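PDB 6WO6: RavA from Legionella pneumophila str. Paris, which is a Legionella pneumophila effector, probably acting during infection of host cells, an elongated, all-helical protein of undetermined molecular activity. Local coordinates for residues L42-L50 against N118-V126; I106-F116 against R149-F158. The protein carries 2 engineered substitutions. One frame throughout, in Å; residues are numbered along the deposited sequence.

How the contacts relate
Contacts 1 and 2 lie on the same side of the chain's centre, in the N-terminal half of an elongated, all-helical molecule, with their centres about 17 Å apart. Their segments alternate along the chain: 42-50, 106-116, 118-126, 149-158. Contact 1 sets helix 38-51 beside helix 120-127; contact 2 brings the end of helix 102-107, the following loop and the start of helix 115-118 against helix 147-157. Helices 115-118 and 120-127 are consecutive, and A123 touches both F116 and F158 with its CB, so the two contacts meet directly. Together they tie the continuous stretch 106-126 to helix 38-51 through contact 1 and to helix 147-157 through contact 2, within the helical N-terminal part of the chain.

Contact 1. Residues L42-L50 against N118-V126; sequences LVLASRLVL and NFNKLAIDV
L42 and F119 make the aromatic part of this contact, the F119 ring coming from the junction of helices 115-118 and 120-127. The methyl CD1 of L42 sits over one face of that ring as a CH-pi contact, 3.8 Å from the ring centroid and displaced toward the CE2 rim. With its CG anti to the backbone N (chi1 175°), L42 sends this methyl across the gap, and the two side chains pass alongside each other, pointing opposite ways. S46 OG lies at the edge of the same ring, 4.0 Å from F119 CD2.

Aliphatic packing joins the two helices proper. L50 CG lies 3.7 Å from L122 CD1, which more loosely meets CG1 of V49. L50 also rests both methyls on D125, its CD2 being 3.7 Å from D125 CB, and that methyl reaches CG2 of V126. L122 CD1 also comes up against a carbonyl, 3.6 Å from the backbone O of S46.

S46 spends its hydroxyl on its own helix: OG donates to L42 O at 3.0 Å, while S46 N reaches the same oxygen from the opposite face of the carbonyl plane. Two bonds thus hold this oxygen.

The helix segments run nearly parallel, at 18° with axes 10.1 Å apart. Helix 77-92 packs against both, A84 touching V49 and L122, while helix 54-66 reaches V49 through F60.

Contact 2. Residues I106-F116 against R149-F158; sequences ILEKEFDGELF and RVSQNINNIF
F116 and F158 meet obliquely, CD2 of F116 lying 3.9 Å from CZ of F158, in a helix-loop-helix element packed against helix 147-157 in this all-helical fold. One face of the F116 ring carries CD2 of F111, offset toward the rim. One face of F158 is covered over its centre by CG2 of I157. The same methyl touches F116 CB at 3.7 Å, so it lies on the F158 ring and beside the base of F116; I157 CD1 reaches F111, 3.6 Å from CB.

At the end of helix 102-107 the packing is aliphatic. I106 and I154 cross at about a right angle, their CD1 methyls 3.6 Å apart. L107 CD2 lies 3.5 Å from R149 CG and also touches V150 CG2. Helix 162-181 touches V150 through F171 and I154 through F163 and A164, and V87 and I91 of helix 77-92 touch F116.

A polar link is buried among these groups. N153, with CG anti to its carbonyl carbon (chi1 -80°), donates ND2 to I106 O at 3.0 Å; the oxygen lies in the amide plane, but the donor is tilted 34° from the carbonyl plane and the N-H...O angle is 146°.

Contact 1. Residues L42-L50 against N118-V126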
loop_
_atom_site.group_PDB
_atom_site.type_symbol
_atom_site.label_atom_id
_atom_site.label_comp_id
_atom_site.label_asym_id
_atom_site.label_seq_id
_atom_site.Cartn_x
_atom_site.Cartn_y
_atom_site.Cartn_z
ATOM N N LEU A 42 -30.374 -18.498 6.205
ATOM C CA LEU A 42 -29.196 -17.837 5.655
ATOM C C LEU A 42 -29.004 -16.454 6.269
ATOM O O LEU A 42 -27.902 -16.106 6.710
ATOM C CB LEU A 42 -29.316 -17.738 4.133
ATOM C CG LEU A 42 -28.214 -16.966 3.400
ATOM C CD1 LEU A 42 -27.205 -17.920 2.776
ATOM C CD2 LEU A 42 -28.807 -16.028 2.350
ATOM N N VAL A 43 -30.076 -15.655 6.310
ATOM C CA VAL A 43 -29.989 -14.304 6.868
ATOM C C VAL A 43 -29.553 -14.346 8.329
ATOM O O VAL A 43 -28.681 -13.573 8.757
ATOM C CB VAL A 43 -31.334 -13.574 6.698
ATOM C CG1 VAL A 43 -31.348 -12.280 7.497
ATOM C CG2 VAL A 43 -31.597 -13.294 5.231
ATOM N N LEU A 44 -30.142 -15.251 9.116
ATOM C CA LEU A 44 -29.831 -15.310 10.540
ATOM C C LEU A 44 -28.400 -15.773 10.779
ATOM O O LEU A 44 -27.697 -15.210 11.627
ATOM C CB LEU A 44 -30.821 -16.225 11.259
ATOM C CG LEU A 44 -30.631 -16.371 12.769
ATOM C CD1 LEU A 44 -30.648 -15.013 13.455
ATOM C CD2 LEU A 44 -31.702 -17.278 13.356
ATOM N N ALA A 45 -27.946 -16.796 10.050
ATOM C CA ALA A 45 -26.559 -17.227 10.189
ATOM C C ALA A 45 -25.598 -16.111 9.799
ATOM O O ALA A 45 -24.571 -15.904 10.460
ATOM C CB ALA A 45 -26.306 -18.475 9.346
ATOM N N SER A 46 -25.925 -15.370 8.736
ATOM C CA SER A 46 -25.070 -14.273 8.300
ATOM C C SER A 46 -24.953 -13.202 9.379
ATOM O O SER A 46 -23.851 -12.734 9.686
ATOM C CB SER A 46 -25.612 -13.676 7.001
ATOM O OG SER A 46 -25.412 -14.564 5.915
ATOM N N ARG A 47 -26.084 -12.801 9.967
ATOM C CA ARG A 47 -26.036 -11.784 11.016
ATOM C C ARG A 47 -25.288 -12.293 12.245
ATOM O O ARG A 47 -24.460 -11.576 12.829
ATOM C CB ARG A 47 -27.451 -11.352 11.393
ATOM C CG ARG A 47 -28.239 -10.730 10.252
ATOM C CD ARG A 47 -29.672 -10.497 10.678
ATOM N NE ARG A 47 -29.735 -9.754 11.932
ATOM C CZ ARG A 47 -30.729 -9.854 12.808
ATOM N NH1 ARG A 47 -31.742 -10.678 12.575
ATOM N NH2 ARG A 47 -30.704 -9.140 13.923
ATOM N N LEU A 48 -25.571 -13.535 12.645
ATOM C CA LEU A 48 -24.900 -14.155 13.778
ATOM C C LEU A 48 -23.387 -14.143 13.601
ATOM O O LEU A 48 -22.641 -13.876 14.550
ATOM C CB LEU A 48 -25.434 -15.581 13.937
ATOM C CG LEU A 48 -25.013 -16.538 15.050
ATOM C CD1 LEU A 48 -24.978 -15.838 16.375
ATOM C CD2 LEU A 48 -25.995 -17.701 15.104
ATOM N N VAL A 49 -22.915 -14.407 12.382
ATOM C CA VAL A 49 -21.476 -14.432 12.144
ATOM C C VAL A 49 -20.909 -13.017 12.027
ATOM O O VAL A 49 -19.771 -12.764 12.443
ATOM C CB VAL A 49 -21.174 -15.292 10.901
ATOM C CG1 VAL A 49 -19.994 -14.750 10.124
ATOM C CG2 VAL A 49 -20.905 -16.727 11.317
ATOM N N LEU A 50 -21.686 -12.074 11.487
ATOM C CA LEU A 50 -21.221 -10.693 11.392
ATOM C C LEU A 50 -20.971 -10.103 12.772
ATOM O O LEU A 50 -19.912 -9.517 13.026
ATOM C CB LEU A 50 -22.236 -9.845 10.626
ATOM C CG LEU A 50 -22.079 -9.802 9.108
ATOM C CD1 LEU A 50 -23.363 -9.328 8.449
ATOM C CD2 LEU A 50 -20.922 -8.896 8.728
ATOM N N ASN A 118 -23.227 -18.158 -2.682
ATOM C CA ASN A 118 -24.406 -18.230 -1.827
ATOM C C ASN A 118 -24.357 -17.170 -0.735
ATOM O O ASN A 118 -25.367 -16.517 -0.447
ATOM C CB ASN A 118 -24.523 -19.625 -1.210
ATOM C CG ASN A 118 -24.768 -20.705 -2.247
ATOM O OD1 ASN A 118 -25.554 -20.524 -3.176
ATOM N ND2 ASN A 118 -24.092 -21.839 -2.092
ATOM N N PHE A 119 -23.192 -16.986 -0.117
ATOM C CA PHE A 119 -22.999 -16.013 0.956
ATOM C C PHE A 119 -22.311 -14.752 0.455
ATOM O O PHE A 119 -21.432 -14.205 1.127
ATOM C CB PHE A 119 -22.202 -16.637 2.098
ATOM C CG PHE A 119 -22.907 -17.772 2.786
ATOM C CD1 PHE A 119 -22.817 -19.064 2.293
ATOM C CD2 PHE A 119 -23.650 -17.548 3.935
ATOM C CE1 PHE A 119 -23.464 -20.110 2.926
ATOM C CE2 PHE A 119 -24.297 -18.593 4.576
ATOM C CZ PHE A 119 -24.204 -19.875 4.071
ATOM N N ASN A 120 -22.694 -14.266 -0.727
ATOM C CA ASN A 120 -22.018 -13.103 -1.293
ATOM C C ASN A 120 -22.351 -11.833 -0.519
ATOM O O ASN A 120 -21.476 -10.983 -0.312
ATOM C CB ASN A 120 -22.385 -12.947 -2.767
ATOM C CG ASN A 120 -21.461 -11.993 -3.495
ATOM O OD1 ASN A 120 -21.738 -10.797 -3.598
ATOM N ND2 ASN A 120 -20.350 -12.518 -4.003
ATOM N N LYS A 121 -23.608 -11.679 -0.093
ATOM C CA LYS A 121 -23.965 -10.544 0.753
ATOM C C LYS A 121 -23.157 -10.553 2.047
ATOM O O LYS A 121 -22.653 -9.510 2.483
ATOM C CB LYS A 121 -25.465 -10.562 1.055
ATOM C CG LYS A 121 -26.352 -10.613 -0.182
ATOM N N LEU A 122 -23.004 -11.729 2.662
ATOM C CA LEU A 122 -22.188 -11.838 3.867
ATOM C C LEU A 122 -20.730 -11.503 3.579
ATOM O O LEU A 122 -20.064 -10.852 4.392
ATOM C CB LEU A 122 -22.303 -13.244 4.453
ATOM C CG LEU A 122 -21.332 -13.528 5.601
ATOM C CD1 LEU A 122 -21.691 -12.702 6.827
ATOM C CD2 LEU A 122 -21.291 -15.006 5.935
ATOM N N ALA A 123 -20.214 -11.944 2.430
ATOM C CA ALA A 123 -18.837 -11.625 2.064
ATOM C C ALA A 123 -18.642 -10.119 1.941
ATOM O O ALA A 123 -17.680 -9.558 2.478
ATOM C CB ALA A 123 -18.465 -12.325 0.757
ATOM N N ILE A 124 -19.558 -9.446 1.240
ATOM C CA ILE A 124 -19.452 -8.000 1.068
ATOM C C ILE A 124 -19.584 -7.286 2.408
ATOM O O ILE A 124 -18.927 -6.266 2.650
ATOM C CB ILE A 124 -20.501 -7.507 0.055
ATOM C CG1 ILE A 124 -20.307 -8.201 -1.292
ATOM C CG2 ILE A 124 -20.424 -5.999 -0.103
ATOM C CD1 ILE A 124 -18.938 -7.984 -1.898
ATOM N N ASP A 125 -20.428 -7.810 3.303
ATOM C CA ASP A 125 -20.597 -7.178 4.610
ATOM C C ASP A 125 -19.353 -7.345 5.477
ATOM O O ASP A 125 -18.988 -6.434 6.228
ATOM C CB ASP A 125 -21.826 -7.749 5.317
ATOM C CG ASP A 125 -23.122 -7.337 4.646
ATOM O OD1 ASP A 125 -23.146 -6.250 4.032
ATOM O OD2 ASP A 125 -24.114 -8.095 4.731
ATOM N N VAL A 126 -18.694 -8.502 5.391
ATOM C CA VAL A 126 -17.435 -8.687 6.108
ATOM C C VAL A 126 -16.352 -7.790 5.518
ATOM O O VAL A 126 -15.515 -7.238 6.244
ATOM C CB VAL A 126 -17.017 -10.170 6.093
ATOM C CG1 VAL A 126 -15.641 -10.346 6.712
ATOM C CG2 VAL A 126 -18.029 -11.009 6.844
#

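Contact 2. Residues I106-F116 against R149-F158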
loop_
_atom_site.group_PDB
_atom_site.type_symbol
_atom_site.label_atom_id
_atom_site.label_comp_id
_atom_site.label_asym_id
_atom_site.label_seq_id
_atom_site.Cartn_x
_atom_site.Cartn_y
_atom_site.Cartn_z
ATOM N N ILE A 106 -5.527 -16.907 -1.712
ATOM C CA ILE A 106 -6.428 -16.470 -2.776
ATOM C C ILE A 106 -6.152 -17.226 -4.077
ATOM O O ILE A 106 -7.079 -17.509 -4.846
ATOM C CB ILE A 106 -6.328 -14.943 -2.956
ATOM C CG1 ILE A 106 -6.779 -14.248 -1.668
ATOM C CG2 ILE A 106 -7.144 -14.471 -4.154
ATOM C CD1 ILE A 106 -7.312 -12.854 -1.868
ATOM N N LEU A 107 -4.894 -17.587 -4.333
ATOM C CA LEU A 107 -4.537 -18.269 -5.573
ATOM C C LEU A 107 -4.781 -19.769 -5.502
ATOM O O LEU A 107 -5.156 -20.378 -6.510
ATOM C CB LEU A 107 -3.069 -18.011 -5.918
ATOM C CG LEU A 107 -2.688 -16.586 -6.308
ATOM C CD1 LEU A 107 -1.193 -16.481 -6.555
ATOM C CD2 LEU A 107 -3.474 -16.151 -7.529
ATOM N N GLU A 108 -4.574 -20.378 -4.335
ATOM C CA GLU A 108 -4.799 -21.808 -4.117
ATOM C C GLU A 108 -6.264 -22.202 -4.225
ATOM O O GLU A 108 -6.592 -23.355 -3.903
ATOM C CB GLU A 108 -4.252 -22.222 -2.750
ATOM C CG GLU A 108 -2.734 -22.233 -2.660
ATOM C CD GLU A 108 -2.238 -22.228 -1.226
ATOM O OE1 GLU A 108 -3.078 -22.136 -0.304
ATOM O OE2 GLU A 108 -1.009 -22.313 -1.021
ATOM N N LYS A 109 -7.117 -21.273 -4.661
ATOM C CA LYS A 109 -8.548 -21.507 -4.832
ATOM C C LYS A 109 -9.200 -21.952 -3.525
ATOM O O LYS A 109 -10.168 -22.717 -3.524
ATOM C CB LYS A 109 -8.815 -22.514 -5.954
ATOM C CG LYS A 109 -7.915 -22.323 -7.175
ATOM C CD LYS A 109 -8.702 -22.306 -8.475
ATOM C CE LYS A 109 -9.289 -20.932 -8.755
ATOM N NZ LYS A 109 -10.040 -20.907 -10.042
ATOM N N GLU A 110 -8.662 -21.475 -2.401
ATOM C CA GLU A 110 -9.324 -21.611 -1.110
ATOM C C GLU A 110 -10.603 -20.795 -1.035
ATOM O O GLU A 110 -11.328 -20.895 -0.039
ATOM C CB GLU A 110 -8.372 -21.184 0.007
ATOM C CG GLU A 110 -8.095 -22.247 1.053
ATOM C CD GLU A 110 -6.653 -22.216 1.531
ATOM O OE1 GLU A 110 -5.795 -22.833 0.865
ATOM O OE2 GLU A 110 -6.373 -21.566 2.561
ATOM N N PHE A 111 -10.883 -19.984 -2.052
ATOM C CA PHE A 111 -12.097 -19.179 -2.135
ATOM C C PHE A 111 -13.043 -19.881 -3.101
ATOM O O PHE A 111 -13.010 -19.657 -4.313
ATOM C CB PHE A 111 -11.773 -17.758 -2.576
ATOM C CG PHE A 111 -11.213 -16.905 -1.480
ATOM C CD1 PHE A 111 -9.954 -17.160 -0.957
ATOM C CD2 PHE A 111 -11.947 -15.851 -0.965
ATOM C CE1 PHE A 111 -9.437 -16.380 0.060
ATOM C CE2 PHE A 111 -11.437 -15.067 0.050
ATOM C CZ PHE A 111 -10.177 -15.331 0.563
ATOM N N ASP A 112 -13.885 -20.751 -2.545
ATOM C CA ASP A 112 -14.839 -21.508 -3.340
ATOM C C ASP A 112 -15.782 -20.568 -4.078
ATOM O O ASP A 112 -16.183 -19.522 -3.558
ATOM C CB ASP A 112 -15.626 -22.458 -2.434
ATOM C CG ASP A 112 -16.808 -23.113 -3.136
ATOM O OD1 ASP A 112 -16.828 -23.179 -4.384
ATOM O OD2 ASP A 112 -17.726 -23.565 -2.422
ATOM N N GLY A 113 -16.134 -20.951 -5.306
ATOM C CA GLY A 113 -17.068 -20.148 -6.076
ATOM C C GLY A 113 -18.456 -20.129 -5.465
ATOM O O GLY A 113 -19.042 -19.064 -5.262
ATOM N N GLU A 114 -18.995 -21.309 -5.145
ATOM C CA GLU A 114 -20.371 -21.371 -4.665
ATOM C C GLU A 114 -20.491 -20.984 -3.196
ATOM O O GLU A 114 -21.545 -20.493 -2.780
ATOM C CB GLU A 114 -20.961 -22.765 -4.900
ATOM C CG GLU A 114 -20.398 -23.863 -4.016
ATOM C CD GLU A 114 -21.150 -25.170 -4.168
ATOM O OE1 GLU A 114 -22.114 -25.213 -4.963
ATOM O OE2 GLU A 114 -20.780 -26.152 -3.491
ATOM N N LEU A 115 -19.440 -21.182 -2.397
ATOM C CA LEU A 115 -19.486 -20.731 -1.009
ATOM C C LEU A 115 -19.619 -19.214 -0.937
ATOM O O LEU A 115 -20.454 -18.686 -0.191
ATOM C CB LEU A 115 -18.241 -21.200 -0.253
ATOM C CG LEU A 115 -18.124 -20.704 1.191
ATOM C CD1 LEU A 115 -19.323 -21.158 2.006
ATOM C CD2 LEU A 115 -16.828 -21.169 1.836
ATOM N N PHE A 116 -18.806 -18.495 -1.713
ATOM C CA PHE A 116 -18.883 -17.041 -1.779
ATOM C C PHE A 116 -19.913 -16.548 -2.787
ATOM O O PHE A 116 -20.064 -15.333 -2.954
ATOM C CB PHE A 116 -17.503 -16.457 -2.101
ATOM C CG PHE A 116 -16.525 -16.563 -0.966
ATOM C CD1 PHE A 116 -15.806 -17.727 -0.762
ATOM C CD2 PHE A 116 -16.335 -15.505 -0.095
ATOM C CE1 PHE A 116 -14.913 -17.833 0.285
ATOM C CE2 PHE A 116 -15.441 -15.604 0.953
ATOM C CZ PHE A 116 -14.730 -16.771 1.143
ATOM N N ARG A 149 -2.823 -12.290 -11.509
ATOM C CA ARG A 149 -3.664 -13.468 -11.326
ATOM C C ARG A 149 -4.532 -13.323 -10.082
ATOM O O ARG A 149 -5.754 -13.513 -10.146
ATOM C CB ARG A 149 -2.801 -14.730 -11.249
ATOM C CG ARG A 149 -3.595 -16.010 -11.030
ATOM C CD ARG A 149 -3.137 -17.135 -11.946
ATOM N NE ARG A 149 -3.916 -17.183 -13.181
ATOM C CZ ARG A 149 -5.110 -17.759 -13.288
ATOM N NH1 ARG A 149 -5.750 -17.758 -14.450
ATOM N NH2 ARG A 149 -5.671 -18.334 -12.230
ATOM N N VAL A 150 -3.909 -12.980 -8.945
ATOM C CA VAL A 150 -4.646 -12.629 -7.729
ATOM C C VAL A 150 -5.817 -11.728 -8.083
ATOM O O VAL A 150 -6.984 -12.079 -7.871
ATOM C CB VAL A 150 -3.718 -11.950 -6.702
ATOM C CG1 VAL A 150 -4.517 -11.392 -5.533
ATOM C CG2 VAL A 150 -2.661 -12.913 -6.200
ATOM N N SER A 151 -5.506 -10.568 -8.670
ATOM C CA SER A 151 -6.530 -9.606 -9.066
ATOM C C SER A 151 -7.657 -10.281 -9.840
ATOM O O SER A 151 -8.838 -10.102 -9.518
ATOM C CB SER A 151 -5.897 -8.485 -9.897
ATOM O OG SER A 151 -6.776 -7.380 -10.024
ATOM N N GLN A 152 -7.307 -11.096 -10.843
ATOM C CA GLN A 152 -8.341 -11.729 -11.659
ATOM C C GLN A 152 -9.296 -12.544 -10.797
ATOM O O GLN A 152 -10.520 -12.425 -10.937
ATOM C CB GLN A 152 -7.714 -12.613 -12.737
ATOM C CG GLN A 152 -8.747 -13.232 -13.668
ATOM C CD GLN A 152 -8.181 -14.344 -14.531
ATOM O OE1 GLN A 152 -8.640 -15.488 -14.467
ATOM N NE2 GLN A 152 -7.190 -14.013 -15.351
ATOM N N ASN A 153 -8.755 -13.353 -9.880
ATOM C CA ASN A 153 -9.609 -14.121 -8.980
ATOM C C ASN A 153 -10.578 -13.205 -8.245
ATOM O O ASN A 153 -11.786 -13.469 -8.197
ATOM C CB ASN A 153 -8.752 -14.920 -7.994
ATOM C CG ASN A 153 -8.194 -16.196 -8.601
ATOM O OD1 ASN A 153 -8.190 -16.369 -9.819
ATOM N ND2 ASN A 153 -7.719 -17.099 -7.748
ATOM N N ILE A 154 -10.071 -12.089 -7.711
ATOM C CA ILE A 154 -10.926 -11.165 -6.973
ATOM C C ILE A 154 -12.042 -10.636 -7.860
ATOM O O ILE A 154 -13.172 -10.430 -7.396
ATOM C CB ILE A 154 -10.088 -10.015 -6.382
ATOM C CG1 ILE A 154 -8.945 -10.563 -5.526
ATOM C CG2 ILE A 154 -10.964 -9.100 -5.547
ATOM C CD1 ILE A 154 -9.410 -11.247 -4.276
ATOM N N ASN A 155 -11.763 -10.427 -9.147
ATOM C CA ASN A 155 -12.800 -9.914 -10.030
ATOM C C ASN A 155 -13.842 -10.972 -10.369
ATOM O O ASN A 155 -14.984 -10.619 -10.687
ATOM C CB ASN A 155 -12.170 -9.352 -11.304
ATOM C CG ASN A 155 -11.386 -8.075 -11.048
ATOM O OD1 ASN A 155 -11.913 -7.110 -10.492
ATOM N ND2 ASN A 155 -10.116 -8.069 -11.441
ATOM N N ASN A 156 -13.484 -12.258 -10.290
ATOM C CA ASN A 156 -14.448 -13.304 -10.606
ATOM C C ASN A 156 -15.401 -13.562 -9.450
ATOM O O ASN A 156 -16.572 -13.882 -9.678
ATOM C CB ASN A 156 -13.724 -14.596 -10.988
ATOM C CG ASN A 156 -12.962 -14.475 -12.293
ATOM O OD1 ASN A 156 -13.300 -13.656 -13.149
ATOM N ND2 ASN A 156 -11.928 -15.295 -12.456
ATOM N N ILE A 157 -14.927 -13.416 -8.216
ATOM C CA ILE A 157 -15.739 -13.736 -7.046
ATOM C C ILE A 157 -16.494 -12.516 -6.536
ATOM O O ILE A 157 -17.647 -12.627 -6.115
ATOM C CB ILE A 157 -14.847 -14.352 -5.952
ATOM C CG1 ILE A 157 -14.334 -15.720 -6.409
ATOM C CG2 ILE A 157 -15.606 -14.465 -4.639
ATOM C CD1 ILE A 157 -13.423 -16.401 -5.418
ATOM N N PHE A 158 -15.872 -11.337 -6.576
ATOM C CA PHE A 158 -16.486 -10.093 -6.115
ATOM C C PHE A 158 -16.595 -9.120 -7.284
ATOM O O PHE A 158 -15.939 -8.069 -7.297
ATOM C CB PHE A 158 -15.688 -9.479 -4.967
ATOM C CG PHE A 158 -15.448 -10.422 -3.824
ATOM C CD1 PHE A 158 -16.506 -10.889 -3.061
ATOM C CD2 PHE A 158 -14.166 -10.837 -3.507
ATOM C CE1 PHE A 158 -16.288 -11.759 -2.007
ATOM C CE2 PHE A 158 -13.942 -11.708 -2.453
ATOM C CZ PHE A 158 -15.005 -12.167 -1.702
#